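Local coordinates for protein trans-4-hydroxy-L-proline dehydratase (Clostridioides difficile 70-100-2010, PDB 6VXC) that catalyses the glycyl-radical-dependent dehydration of trans-4-hydroxy-L-proline to (S)-1-pyrroline-5-carboxylate in the anaerobic breakdown of hydroxyproline, at residues R237-A242 with L260-C265; D499-Q504 with D596-L601; M539-M544 with G555-R560; V688-S693 with L722-F727. All coordinates share one frame; numbering follows the deposited sequence.

Contact 1 (R237-A242 with L260-C265); sequences RYAEKA and LIAETC
C265 packs against Y238 and A239 where helix 252-267 turns back along helix 214-248. The two helices are joined by a short loop and form an alpha-alpha hairpin, and the local axes approach to 8.0 Å at 162° between their N-to-C directions. Followed from its base outward, the C265 side chain meets two residues of the partner helix. CB touches both the backbone N and the CB of A239, the latter at 3.9 Å. SG, beside its own backbone N (chi1 -61°), ends 3.9 Å from Y238 CB. The Y238 ring takes no share in this: beyond CB it turns off toward L81 and V90. The backbones come nearest at A239 and A262, with CA atoms 4.1 Å apart, a spacing that methyl side chains permit. Their contacts are reciprocal, A239 CB lying 3.7 Å from A262 O and A262 CB 3.7 Å from A239 O. One turn further, A242 CB fits between two residues, 3.8 Å from A262 CB and 3.9 Å from I261 CG2, the branch that lies anti to its own backbone N. The touching side chains are buried and apolar or sulfur-bearing, and they also rest on backbone atoms of A239 and A262. Around the hairpin, Y238 OH is hydrogen-bonded to S82 O, I261 also touches V90, and helix 276-293 packs on helix 252-267 through F285 against C265 and Q278 and Q281 against T264.

Contact 2 (D499-Q504 with D596-L601); sequences DPRNFQ and DMDTLL
R501 starts with CG beside its backbone N (chi1 -59°) and runs extended from CG to NE, while D598 sends CG anti to its own N (chi1 178°); the two side chains meet obliquely between an Asx turn and the first turn of helix 597-605. The result is a salt-bridge network with one arginine between two aspartates. R501 NE gives its hydrogen to D598 OD1 at 3.0 Å and 163°, in the guanidinium plane and on the anti lone pair of the acceptor. At another edge of the group, R501 NH2 bonds D499 OD1 at 3.1 Å, again near the guanidinium plane. The same D499 OD1 receives the backbone N of R501 at 2.8 Å, which makes the Asx turn; the two donors come from opposite faces of the carboxylate plane. Held at its edge by both acids, the guanidinium has its rotation fixed and turns one face to L601, whose CD1 lies over its centre, 3.6 Å from R501 CZ. Next to the salt bridges the contact becomes apolar. P500 CB packs 3.9 Å from M597 CG, and P500 CG touches L601 CD1 less closely. M597, bent at its second and third torsions, lays CG against P500 O and SD near P500 CB, and also touches I585 of helix 575-591. The loop of 499-504 leads directly into helix 506-538, so the contact joins the approach to that helix to the start of another. That start is capped by D596, whose OD1 accepts T599 N at 2.8 Å and T599 OG1 at 2.6 Å from opposite faces of its carboxylate plane.

Contact 3 (M539-M544 with G555-R560); sequences MPCPLM and GKDYQR
M544 and Y558 lie side by side and point the same way, with M544 CG over one face of the tyrosine ring, 4.1 Å from its centroid, in a CH-pi contact. M544 SD stands farther out, above the same ring. C541 approaches differently: its SG comes at the ring edge, 3.6 Å from Y558 CD2, brought there by a chi1 of 46° that sets the sulfur between the backbone N and the carbonyl carbon. One sulfur residue therefore meets the face and another the edge. Beside them D557 turns its carboxylate on the loop before helix 542-546. D557 OD2 accepts C541 N at 3.1 Å, on the syn side and nearly straight at 166°; it also accepts Q559 N at 2.9 Å from above the carboxylate plane, closing an Asx turn. This shared oxygen ties C541, just before helix 542-546, to the Asx turn D557-Q559. Q559, bent at its second torsion, carries NE2 to M539 O, where it donates at 2.8 Å in the carbonyl plane and lies alongside C541 SG. The Y558 side chain is about 11 Å from that of E456, the probable proton acceptor. E293, at the end of helix 276-293, accepts from L543 N and M544 N; helix 214-248 supplies D220 to R560 and D557 N, and helix 64-78 packs on P540, P542 and L543.

Contact 4 (V688-S693 with L722-F727); sequences VSEGIS and LLNQRF
L722 O accepts I692 N at 2.8 Å, and G691 CA also makes a CA-H...O contact with it at 3.3 Å. The L722 side chain lies about 4 Å from that of C454, probably the cysteine radical site. L723 follows, its CB 4.2 Å from I692 CG1 and its CD1 near S693 OG; helix 703-711 touches both I692 and L723 through C710. The partner here is a type II' beta turn, E690 to S693, with G691 at the positive-phi position, and it abuts strand 724-726, an outermost strand of a mixed sheet, within the glycine radical region. N724 N then donates to S693 OG at 3.2 Å. That hydroxyl, set beside its own backbone N (chi1 -51°), gives its hydrogen to E690 OE1 at 2.6 Å, on the syn side but tilted from the carboxylate plane, linking strand backbone to carboxylate. The E690 chain bends at its second torsion, and its carboxylate plane stands 51° from the N724 amide. A water bridges E690 OE2 and N724 O. N724 O accepts Q725 NE2 as well, on a lone pair. Q725 OE1 bonds Q807 and R726 salt-bridges E806, near the C-terminus.

Along the chain contact 1 comes first, contact 3 lies nested inside the loop that contact 2 closes, and contact 4 follows. The first three belong to the pyruvate formate lyase-like part of the sequence, contact 4 to the glycine radical part. Contacts 1 and 3 are the closest pair by centres, about 29 Å apart, with nearest atoms about 13 Å apart, and share helices 214-248 and 276-293. Helix 506-538 runs between contacts 2 and 3, about 52 Å between centres. Contacts 1 and 2, centres about 72 Å apart, hold far ends of the fold, whereas contact 4, its centre about 17 Å from the chain's centre, lies beside the probable radical cysteine C454.

Contact 1 (R237-A242 with L260-C265)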
loop_
_atom_site.group_PDB
_atom_site.type_symbol
_atom_site.label_atom_id
_atom_site.label_comp_id
_atom_site.label_asym_id
_atom_site.label_seq_id
_atom_site.Cartn_x
_atom_site.Cartn_y
_atom_site.Cartn_z
ATOM N N ARG A 237 -26.367 15.070 -7.259
ATOM C CA ARG A 237 -25.720 16.302 -7.700
ATOM C C ARG A 237 -24.991 16.103 -9.023
ATOM O O ARG A 237 -24.984 16.999 -9.873
ATOM C CB ARG A 237 -24.752 16.808 -6.633
ATOM C CG ARG A 237 -25.416 17.332 -5.349
ATOM C CD ARG A 237 -24.397 18.096 -4.515
ATOM N NE ARG A 237 -23.905 19.257 -5.245
ATOM C CZ ARG A 237 -22.678 19.748 -5.137
ATOM N NH1 ARG A 237 -21.799 19.170 -4.333
ATOM N NH2 ARG A 237 -22.326 20.811 -5.840
ATOM N N TYR A 238 -24.367 14.940 -9.217
ATOM C CA TYR A 238 -23.687 14.698 -10.481
ATOM C C TYR A 238 -24.676 14.568 -11.634
ATOM O O TYR A 238 -24.388 15.009 -12.747
ATOM C CB TYR A 238 -22.793 13.460 -10.382
ATOM C CG TYR A 238 -21.345 13.831 -10.231
ATOM C CD1 TYR A 238 -20.674 14.475 -11.255
ATOM C CD2 TYR A 238 -20.667 13.589 -9.052
ATOM C CE1 TYR A 238 -19.356 14.836 -11.126
ATOM C CE2 TYR A 238 -19.357 13.943 -8.909
ATOM C CZ TYR A 238 -18.701 14.567 -9.949
ATOM O OH TYR A 238 -17.386 14.919 -9.806
ATOM N N ALA A 239 -25.830 13.941 -11.405
ATOM C CA ALA A 239 -26.826 13.882 -12.472
ATOM C C ALA A 239 -27.285 15.281 -12.870
ATOM O O ALA A 239 -27.362 15.601 -14.065
ATOM C CB ALA A 239 -28.007 13.008 -12.059
ATOM N N GLU A 240 -27.583 16.128 -11.882
ATOM C CA GLU A 240 -27.929 17.522 -12.159
ATOM C C GLU A 240 -26.812 18.229 -12.911
ATOM O O GLU A 240 -27.059 18.914 -13.909
ATOM C CB GLU A 240 -28.229 18.265 -10.853
ATOM C CG GLU A 240 -29.601 17.983 -10.244
ATOM C CD GLU A 240 -29.720 18.480 -8.797
ATOM O OE1 GLU A 240 -28.897 19.333 -8.388
ATOM O OE2 GLU A 240 -30.624 18.006 -8.069
ATOM N N LYS A 241 -25.579 18.116 -12.414
ATOM C CA LYS A 241 -24.446 18.741 -13.089
ATOM C C LYS A 241 -24.377 18.298 -14.541
ATOM O O LYS A 241 -24.195 19.120 -15.448
ATOM C CB LYS A 241 -23.148 18.389 -12.364
ATOM C CG LYS A 241 -21.862 18.889 -13.010
ATOM C CD LYS A 241 -21.607 20.356 -12.739
ATOM C CE LYS A 241 -20.200 20.733 -13.191
ATOM N NZ LYS A 241 -19.931 22.195 -13.058
ATOM N N ALA A 242 -24.547 16.999 -14.783
ATOM C CA ALA A 242 -24.452 16.495 -16.145
ATOM C C ALA A 242 -25.536 17.094 -17.035
ATOM O O ALA A 242 -25.250 17.516 -18.163
ATOM C CB ALA A 242 -24.526 14.968 -16.146
ATOM N N LEU A 260 -25.866 10.364 -20.962
ATOM C CA LEU A 260 -25.573 9.031 -20.452
ATOM C C LEU A 260 -25.032 9.095 -19.029
ATOM O O LEU A 260 -25.402 8.274 -18.186
ATOM C CB LEU A 260 -24.584 8.323 -21.371
ATOM C CG LEU A 260 -24.081 6.967 -20.878
ATOM C CD1 LEU A 260 -25.228 5.992 -20.629
ATOM C CD2 LEU A 260 -23.114 6.413 -21.895
ATOM N N ILE A 261 -24.170 10.069 -18.742
ATOM C CA ILE A 261 -23.670 10.240 -17.381
ATOM C C ILE A 261 -24.826 10.469 -16.419
ATOM O O ILE A 261 -24.937 9.804 -15.380
ATOM C CB ILE A 261 -22.655 11.392 -17.318
ATOM C CG1 ILE A 261 -21.386 11.020 -18.082
ATOM C CG2 ILE A 261 -22.313 11.716 -15.865
ATOM C CD1 ILE A 261 -20.432 12.181 -18.259
ATOM N N ALA A 262 -25.730 11.382 -16.780
ATOM C CA ALA A 262 -26.860 11.696 -15.917
ATOM C C ALA A 262 -27.719 10.466 -15.665
ATOM O O ALA A 262 -28.098 10.202 -14.523
ATOM C CB ALA A 262 -27.683 12.829 -16.530
ATOM N N GLU A 263 -28.013 9.684 -16.713
ATOM C CA GLU A 263 -28.777 8.442 -16.541
ATOM C C GLU A 263 -28.069 7.455 -15.618
ATOM O O GLU A 263 -28.715 6.726 -14.859
ATOM C CB GLU A 263 -29.020 7.759 -17.890
ATOM C CG GLU A 263 -30.106 8.360 -18.760
ATOM C CD GLU A 263 -30.001 7.907 -20.223
ATOM O OE1 GLU A 263 -30.566 8.606 -21.095
ATOM O OE2 GLU A 263 -29.382 6.843 -20.488
ATOM N N THR A 264 -26.749 7.359 -15.728
ATOM C CA THR A 264 -26.015 6.442 -14.868
ATOM C C THR A 264 -26.110 6.879 -13.413
ATOM O O THR A 264 -26.342 6.054 -12.524
ATOM C CB THR A 264 -24.568 6.362 -15.352
ATOM O OG1 THR A 264 -24.561 5.962 -16.728
ATOM C CG2 THR A 264 -23.731 5.393 -14.517
ATOM N N CYS A 265 -25.952 8.177 -13.162
ATOM C CA CYS A 265 -26.020 8.725 -11.813
ATOM C C CYS A 265 -27.447 8.769 -11.255
ATOM O O CYS A 265 -27.616 8.882 -10.036
ATOM C CB CYS A 265 -25.387 10.119 -11.809
ATOM S SG CYS A 265 -23.623 10.126 -12.306
#

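Contact 2 (D499-Q504 with D596-L601)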
loop_
_atom_site.group_PDB
_atom_site.type_symbol
_atom_site.label_atom_id
_atom_site.label_comp_id
_atom_site.label_asym_id
_atom_site.label_seq_id
_atom_site.Cartn_x
_atom_site.Cartn_y
_atom_site.Cartn_z
ATOM N N ASP A 499 28.183 -6.412 26.568
ATOM C CA ASP A 499 29.276 -6.089 25.656
ATOM C C ASP A 499 29.479 -7.254 24.700
ATOM O O ASP A 499 29.787 -8.358 25.156
ATOM C CB ASP A 499 30.557 -5.804 26.451
ATOM C CG ASP A 499 31.700 -5.328 25.569
ATOM O OD1 ASP A 499 31.818 -5.808 24.420
ATOM O OD2 ASP A 499 32.474 -4.463 26.018
ATOM N N PRO A 500 29.334 -7.064 23.386
ATOM C CA PRO A 500 29.447 -8.207 22.459
ATOM C C PRO A 500 30.791 -8.907 22.500
ATOM O O PRO A 500 30.867 -10.084 22.137
ATOM C CB PRO A 500 29.219 -7.575 21.078
ATOM C CG PRO A 500 28.696 -6.217 21.325
ATOM C CD PRO A 500 29.172 -5.788 22.674
ATOM N N ARG A 501 31.857 -8.217 22.904
ATOM C CA ARG A 501 33.163 -8.853 23.029
ATOM C C ARG A 501 33.161 -9.968 24.070
ATOM O O ARG A 501 34.043 -10.826 24.040
ATOM C CB ARG A 501 34.224 -7.807 23.376
ATOM C CG ARG A 501 34.343 -6.682 22.348
ATOM C CD ARG A 501 34.998 -5.455 22.959
ATOM N NE ARG A 501 35.050 -4.335 22.026
ATOM C CZ ARG A 501 34.068 -3.450 21.869
ATOM N NH1 ARG A 501 34.191 -2.449 21.002
ATOM N NH2 ARG A 501 32.956 -3.576 22.582
ATOM N N ASN A 502 32.203 -9.975 24.994
ATOM C CA ASN A 502 32.127 -11.035 25.989
ATOM C C ASN A 502 31.248 -12.194 25.557
ATOM O O ASN A 502 31.169 -13.190 26.280
ATOM C CB ASN A 502 31.613 -10.489 27.319
ATOM C CG ASN A 502 32.546 -9.467 27.919
ATOM O OD1 ASN A 502 33.761 -9.556 27.754
ATOM N ND2 ASN A 502 31.987 -8.501 28.633
ATOM N N PHE A 503 30.584 -12.098 24.413
ATOM C CA PHE A 503 29.783 -13.217 23.945
ATOM C C PHE A 503 30.725 -14.351 23.551
ATOM O O PHE A 503 31.634 -14.158 22.742
ATOM C CB PHE A 503 28.908 -12.784 22.769
ATOM C CG PHE A 503 27.854 -11.775 23.134
ATOM C CD1 PHE A 503 27.459 -11.607 24.448
ATOM C CD2 PHE A 503 27.244 -11.005 22.160
ATOM C CE1 PHE A 503 26.479 -10.685 24.776
ATOM C CE2 PHE A 503 26.268 -10.087 22.489
ATOM C CZ PHE A 503 25.890 -9.925 23.791
ATOM N N GLN A 504 30.546 -15.516 24.160
ATOM C CA GLN A 504 31.431 -16.637 23.902
ATOM C C GLN A 504 30.960 -17.498 22.750
ATOM O O GLN A 504 31.728 -18.338 22.270
ATOM C CB GLN A 504 31.576 -17.502 25.160
ATOM C CG GLN A 504 32.388 -16.819 26.247
ATOM C CD GLN A 504 33.744 -16.344 25.729
ATOM O OE1 GLN A 504 34.523 -17.129 25.166
ATOM N NE2 GLN A 504 34.023 -15.047 25.892
ATOM N N ASP A 596 38.242 -11.538 15.590
ATOM C CA ASP A 596 37.415 -11.546 16.788
ATOM C C ASP A 596 36.387 -10.421 16.747
ATOM O O ASP A 596 36.379 -9.590 15.842
ATOM C CB ASP A 596 38.281 -11.479 18.064
ATOM C CG ASP A 596 39.145 -10.219 18.170
ATOM O OD1 ASP A 596 38.942 -9.237 17.440
ATOM O OD2 ASP A 596 40.058 -10.220 19.027
ATOM N N MET A 597 35.494 -10.430 17.740
ATOM C CA MET A 597 34.423 -9.439 17.789
ATOM C C MET A 597 34.986 -8.030 17.925
ATOM O O MET A 597 34.505 -7.092 17.274
ATOM C CB MET A 597 33.474 -9.745 18.944
ATOM C CG MET A 597 32.280 -8.795 19.034
ATOM S SD MET A 597 31.087 -8.967 17.679
ATOM C CE MET A 597 30.493 -10.621 17.998
ATOM N N ASP A 598 36.013 -7.863 18.761
ATOM C CA ASP A 598 36.594 -6.540 18.951
ATOM C C ASP A 598 37.104 -5.968 17.637
ATOM O O ASP A 598 36.879 -4.793 17.332
ATOM C CB ASP A 598 37.729 -6.603 19.965
ATOM C CG ASP A 598 38.382 -5.272 20.157
ATOM O OD1 ASP A 598 37.738 -4.388 20.761
ATOM O OD2 ASP A 598 39.520 -5.102 19.683
ATOM N N THR A 599 37.754 -6.796 16.824
ATOM C CA THR A 599 38.226 -6.328 15.532
ATOM C C THR A 599 37.063 -5.955 14.623
ATOM O O THR A 599 37.106 -4.930 13.939
ATOM C CB THR A 599 39.088 -7.407 14.873
ATOM O OG1 THR A 599 40.194 -7.725 15.722
ATOM C CG2 THR A 599 39.609 -6.927 13.535
ATOM N N LEU A 600 36.026 -6.793 14.575
ATOM C CA LEU A 600 34.871 -6.471 13.743
ATOM C C LEU A 600 34.259 -5.140 14.151
ATOM O O LEU A 600 33.969 -4.288 13.307
ATOM C CB LEU A 600 33.823 -7.588 13.825
ATOM C CG LEU A 600 32.488 -7.252 13.142
ATOM C CD1 LEU A 600 32.657 -7.057 11.623
ATOM C CD2 LEU A 600 31.439 -8.310 13.423
ATOM N N LEU A 601 34.093 -4.927 15.452
ATOM C CA LEU A 601 33.470 -3.692 15.905
ATOM C C LEU A 601 34.322 -2.476 15.554
ATOM O O LEU A 601 33.783 -1.412 15.232
ATOM C CB LEU A 601 33.200 -3.771 17.405
ATOM C CG LEU A 601 32.211 -4.884 17.784
ATOM C CD1 LEU A 601 32.004 -4.937 19.286
ATOM C CD2 LEU A 601 30.876 -4.707 17.081
#

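Contact 3 (M539-M544 with G555-R560)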
loop_
_atom_site.group_PDB
_atom_site.type_symbol
_atom_site.label_atom_id
_atom_site.label_comp_id
_atom_site.label_asym_id
_atom_site.label_seq_id
_atom_site.Cartn_x
_atom_site.Cartn_y
_atom_site.Cartn_z
ATOM N N MET A 539 -11.258 8.891 14.570
ATOM C CA MET A 539 -11.345 8.690 13.124
ATOM C C MET A 539 -12.379 7.639 12.746
ATOM O O MET A 539 -12.098 6.801 11.882
ATOM C CB MET A 539 -10.004 8.243 12.546
ATOM C CG MET A 539 -8.879 9.234 12.579
ATOM S SD MET A 539 -7.452 8.425 11.810
ATOM C CE MET A 539 -6.096 9.227 12.649
ATOM N N PRO A 540 -13.560 7.612 13.359
ATOM C CA PRO A 540 -14.562 6.652 12.901
ATOM C C PRO A 540 -14.881 6.939 11.447
ATOM O O PRO A 540 -14.764 8.067 10.976
ATOM C CB PRO A 540 -15.763 6.913 13.816
ATOM C CG PRO A 540 -15.604 8.323 14.249
ATOM C CD PRO A 540 -14.114 8.547 14.355
ATOM N N CYS A 541 -15.212 5.897 10.709
ATOM C CA CYS A 541 -15.454 6.023 9.274
ATOM C C CYS A 541 -16.799 5.397 8.946
ATOM O O CYS A 541 -16.863 4.275 8.438
ATOM C CB CYS A 541 -14.304 5.402 8.470
ATOM S SG CYS A 541 -13.774 3.762 9.062
ATOM N N PRO A 542 -17.903 6.106 9.215
ATOM C CA PRO A 542 -19.229 5.523 8.942
ATOM C C PRO A 542 -19.432 5.141 7.486
ATOM O O PRO A 542 -20.103 4.138 7.221
ATOM C CB PRO A 542 -20.218 6.626 9.356
ATOM C CG PRO A 542 -19.416 7.670 10.037
ATOM C CD PRO A 542 -17.971 7.492 9.691
ATOM N N LEU A 543 -18.886 5.885 6.526
ATOM C CA LEU A 543 -19.092 5.471 5.139
ATOM C C LEU A 543 -18.430 4.121 4.881
ATOM O O LEU A 543 -19.088 3.174 4.450
ATOM C CB LEU A 543 -18.583 6.530 4.154
ATOM C CG LEU A 543 -18.695 6.133 2.670
ATOM C CD1 LEU A 543 -20.164 5.861 2.296
ATOM C CD2 LEU A 543 -18.106 7.206 1.725
ATOM N N MET A 544 -17.145 3.980 5.213
ATOM C CA MET A 544 -16.502 2.684 4.996
ATOM C C MET A 544 -17.256 1.562 5.707
ATOM O O MET A 544 -17.390 0.456 5.169
ATOM C CB MET A 544 -15.040 2.719 5.448
ATOM C CG MET A 544 -14.294 1.395 5.229
ATOM S SD MET A 544 -13.948 1.086 3.473
ATOM C CE MET A 544 -12.698 2.335 3.205
ATOM N N GLY A 555 -23.469 -3.515 14.471
ATOM C CA GLY A 555 -23.627 -2.154 14.928
ATOM C C GLY A 555 -22.333 -1.577 15.455
ATOM O O GLY A 555 -22.305 -0.964 16.527
ATOM N N LYS A 556 -21.256 -1.738 14.686
ATOM C CA LYS A 556 -19.917 -1.375 15.129
ATOM C C LYS A 556 -19.111 -0.826 13.958
ATOM O O LYS A 556 -19.019 -1.459 12.898
ATOM C CB LYS A 556 -19.203 -2.575 15.752
ATOM C CG LYS A 556 -17.857 -2.208 16.352
ATOM C CD LYS A 556 -17.109 -3.421 16.874
ATOM C CE LYS A 556 -17.703 -3.948 18.163
ATOM N NZ LYS A 556 -16.750 -4.907 18.811
ATOM N N ASP A 557 -18.539 0.355 14.166
ATOM C CA ASP A 557 -17.798 1.046 13.124
ATOM C C ASP A 557 -16.553 0.246 12.706
ATOM O O ASP A 557 -15.904 -0.423 13.518
ATOM C CB ASP A 557 -17.401 2.433 13.617
ATOM C CG ASP A 557 -16.805 3.294 12.524
ATOM O OD1 ASP A 557 -17.575 3.840 11.710
ATOM O OD2 ASP A 557 -15.561 3.395 12.462
ATOM N N TYR A 558 -16.213 0.347 11.422
ATOM C CA TYR A 558 -15.035 -0.339 10.887
ATOM C C TYR A 558 -13.771 0.027 11.653
ATOM O O TYR A 558 -12.907 -0.827 11.878
ATOM C CB TYR A 558 -14.893 -0.003 9.396
ATOM C CG TYR A 558 -13.627 -0.484 8.722
ATOM C CD1 TYR A 558 -13.545 -1.754 8.184
ATOM C CD2 TYR A 558 -12.539 0.366 8.567
ATOM C CE1 TYR A 558 -12.388 -2.185 7.545
ATOM C CE2 TYR A 558 -11.392 -0.051 7.938
ATOM C CZ TYR A 558 -11.319 -1.320 7.431
ATOM O OH TYR A 558 -10.161 -1.699 6.811
ATOM N N GLN A 559 -13.651 1.284 12.081
ATOM C CA GLN A 559 -12.441 1.727 12.766
ATOM C C GLN A 559 -12.343 1.224 14.202
ATOM O O GLN A 559 -11.329 1.469 14.849
ATOM C CB GLN A 559 -12.343 3.250 12.745
ATOM C CG GLN A 559 -10.924 3.800 12.595
ATOM C CD GLN A 559 -10.429 3.775 11.151
ATOM O OE1 GLN A 559 -9.995 2.741 10.651
ATOM N NE2 GLN A 559 -10.497 4.923 10.476
ATOM N N ARG A 560 -13.338 0.516 14.726
ATOM C CA ARG A 560 -13.171 -0.019 16.071
ATOM C C ARG A 560 -13.542 -1.493 16.150
ATOM O O ARG A 560 -13.903 -1.983 17.220
ATOM C CB ARG A 560 -13.950 0.795 17.110
ATOM C CG ARG A 560 -15.472 0.706 17.055
ATOM C CD ARG A 560 -16.120 1.593 18.142
ATOM N NE ARG A 560 -17.576 1.470 18.149
ATOM C CZ ARG A 560 -18.253 0.573 18.857
ATOM N NH1 ARG A 560 -17.613 -0.290 19.633
ATOM N NH2 ARG A 560 -19.579 0.543 18.795
#

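Contact 4 (V688-S693 with L722-F727)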
loop_
_atom_site.group_PDB
_atom_site.type_symbol
_atom_site.label_atom_id
_atom_site.label_comp_id
_atom_site.label_asym_id
_atom_site.label_seq_id
_atom_site.Cartn_x
_atom_site.Cartn_y
_atom_site.Cartn_z
ATOM N N VAL A 688 19.507 -0.668 3.192
ATOM C CA VAL A 688 19.435 -2.094 3.517
ATOM C C VAL A 688 18.718 -2.814 2.370
ATOM O O VAL A 688 18.232 -2.178 1.427
ATOM C CB VAL A 688 18.765 -2.365 4.887
ATOM C CG1 VAL A 688 19.565 -1.714 6.019
ATOM C CG2 VAL A 688 17.314 -1.840 4.940
ATOM N N SER A 689 18.687 -4.143 2.422
ATOM C CA SER A 689 18.066 -4.916 1.351
ATOM C C SER A 689 16.567 -4.632 1.293
ATOM O O SER A 689 15.943 -4.309 2.303
ATOM C CB SER A 689 18.297 -6.410 1.577
ATOM O OG SER A 689 17.854 -6.805 2.875
ATOM N N GLU A 690 15.985 -4.769 0.094
ATOM C CA GLU A 690 14.567 -4.520 -0.155
ATOM C C GLU A 690 13.761 -5.819 -0.159
ATOM O O GLU A 690 14.204 -6.839 -0.692
ATOM C CB GLU A 690 14.365 -3.749 -1.474
ATOM C CG GLU A 690 15.356 -4.081 -2.583
ATOM C CD GLU A 690 15.067 -5.348 -3.379
ATOM O OE1 GLU A 690 13.925 -5.850 -3.357
ATOM O OE2 GLU A 690 16.018 -5.858 -4.010
ATOM N N GLY A 691 12.575 -5.768 0.442
ATOM C CA GLY A 691 11.717 -6.940 0.555
ATOM C C GLY A 691 12.450 -8.103 1.186
ATOM O O GLY A 691 13.232 -7.927 2.118
ATOM N N ILE A 692 12.225 -9.306 0.656
ATOM C CA ILE A 692 13.005 -10.483 1.027
ATOM C C ILE A 692 14.078 -10.779 -0.021
ATOM O O ILE A 692 14.603 -11.897 -0.082
ATOM C CB ILE A 692 12.119 -11.720 1.271
ATOM C CG1 ILE A 692 11.424 -12.162 -0.030
ATOM C CG2 ILE A 692 11.159 -11.491 2.456
ATOM C CD1 ILE A 692 10.785 -13.529 0.031
ATOM N N SER A 693 14.424 -9.788 -0.831
ATOM C CA SER A 693 15.412 -9.955 -1.880
ATOM C C SER A 693 16.804 -10.112 -1.271
ATOM O O SER A 693 17.033 -9.744 -0.120
ATOM C CB SER A 693 15.412 -8.742 -2.815
ATOM O OG SER A 693 14.111 -8.415 -3.283
ATOM N N LEU A 722 7.645 -9.676 -0.140
ATOM C CA LEU A 722 7.914 -8.970 -1.385
ATOM C C LEU A 722 9.253 -9.419 -1.966
ATOM O O LEU A 722 10.292 -9.284 -1.315
ATOM C CB LEU A 722 7.910 -7.466 -1.138
ATOM C CG LEU A 722 7.846 -6.588 -2.381
ATOM C CD1 LEU A 722 7.258 -5.235 -1.984
ATOM C CD2 LEU A 722 9.205 -6.424 -3.017
ATOM N N LEU A 723 9.242 -9.928 -3.193
ATOM C CA LEU A 723 10.475 -10.340 -3.866
ATOM C C LEU A 723 10.624 -9.608 -5.194
ATOM O O LEU A 723 9.815 -9.808 -6.101
ATOM C CB LEU A 723 10.515 -11.856 -4.093
ATOM C CG LEU A 723 11.722 -12.372 -4.915
ATOM C CD1 LEU A 723 13.039 -11.997 -4.248
ATOM C CD2 LEU A 723 11.668 -13.877 -5.119
ATOM N N ASN A 724 11.686 -8.795 -5.313
ATOM C CA ASN A 724 12.124 -8.191 -6.569
ATOM C C ASN A 724 13.150 -9.083 -7.253
ATOM O O ASN A 724 14.075 -9.581 -6.611
ATOM C CB ASN A 724 12.799 -6.837 -6.352
ATOM C CG ASN A 724 11.838 -5.712 -6.164
ATOM O OD1 ASN A 724 11.951 -4.936 -5.202
ATOM N ND2 ASN A 724 10.880 -5.608 -7.057
ATOM N N GLN A 725 12.990 -9.269 -8.561
ATOM C CA GLN A 725 14.017 -9.873 -9.402
ATOM C C GLN A 725 14.154 -9.046 -10.671
ATOM O O GLN A 725 13.222 -8.349 -11.080
ATOM C CB GLN A 725 13.711 -11.341 -9.735
ATOM C CG GLN A 725 13.986 -12.356 -8.593
ATOM C CD GLN A 725 15.468 -12.484 -8.250
ATOM O OE1 GLN A 725 16.211 -13.182 -8.933
ATOM N NE2 GLN A 725 15.896 -11.823 -7.178
ATOM N N ARG A 726 15.337 -9.111 -11.270
ATOM C CA ARG A 726 15.695 -8.296 -12.419
ATOM C C ARG A 726 16.387 -9.167 -13.461
ATOM O O ARG A 726 17.248 -9.977 -13.116
ATOM C CB ARG A 726 16.602 -7.141 -11.986
ATOM C CG ARG A 726 17.236 -6.407 -13.118
ATOM C CD ARG A 726 18.345 -5.502 -12.642
ATOM N NE ARG A 726 19.138 -5.068 -13.782
ATOM C CZ ARG A 726 20.270 -4.385 -13.707
ATOM N NH1 ARG A 726 20.775 -4.036 -12.531
ATOM N NH2 ARG A 726 20.893 -4.049 -14.827
ATOM N N PHE A 727 16.023 -8.994 -14.730
ATOM C CA PHE A 727 16.586 -9.784 -15.817
ATOM C C PHE A 727 17.257 -8.891 -16.848
ATOM O O PHE A 727 16.763 -7.806 -17.166
ATOM C CB PHE A 727 15.521 -10.607 -16.527
ATOM C CG PHE A 727 14.948 -11.674 -15.680
ATOM C CD1 PHE A 727 15.735 -12.716 -15.239
ATOM C CD2 PHE A 727 13.613 -11.651 -15.335
ATOM C CE1 PHE A 727 15.206 -13.694 -14.434
ATOM C CE2 PHE A 727 13.082 -12.640 -14.546
ATOM C CZ PHE A 727 13.883 -13.652 -14.091
HETATM O O HOH W 1 16.207 -7.570 -5.784
#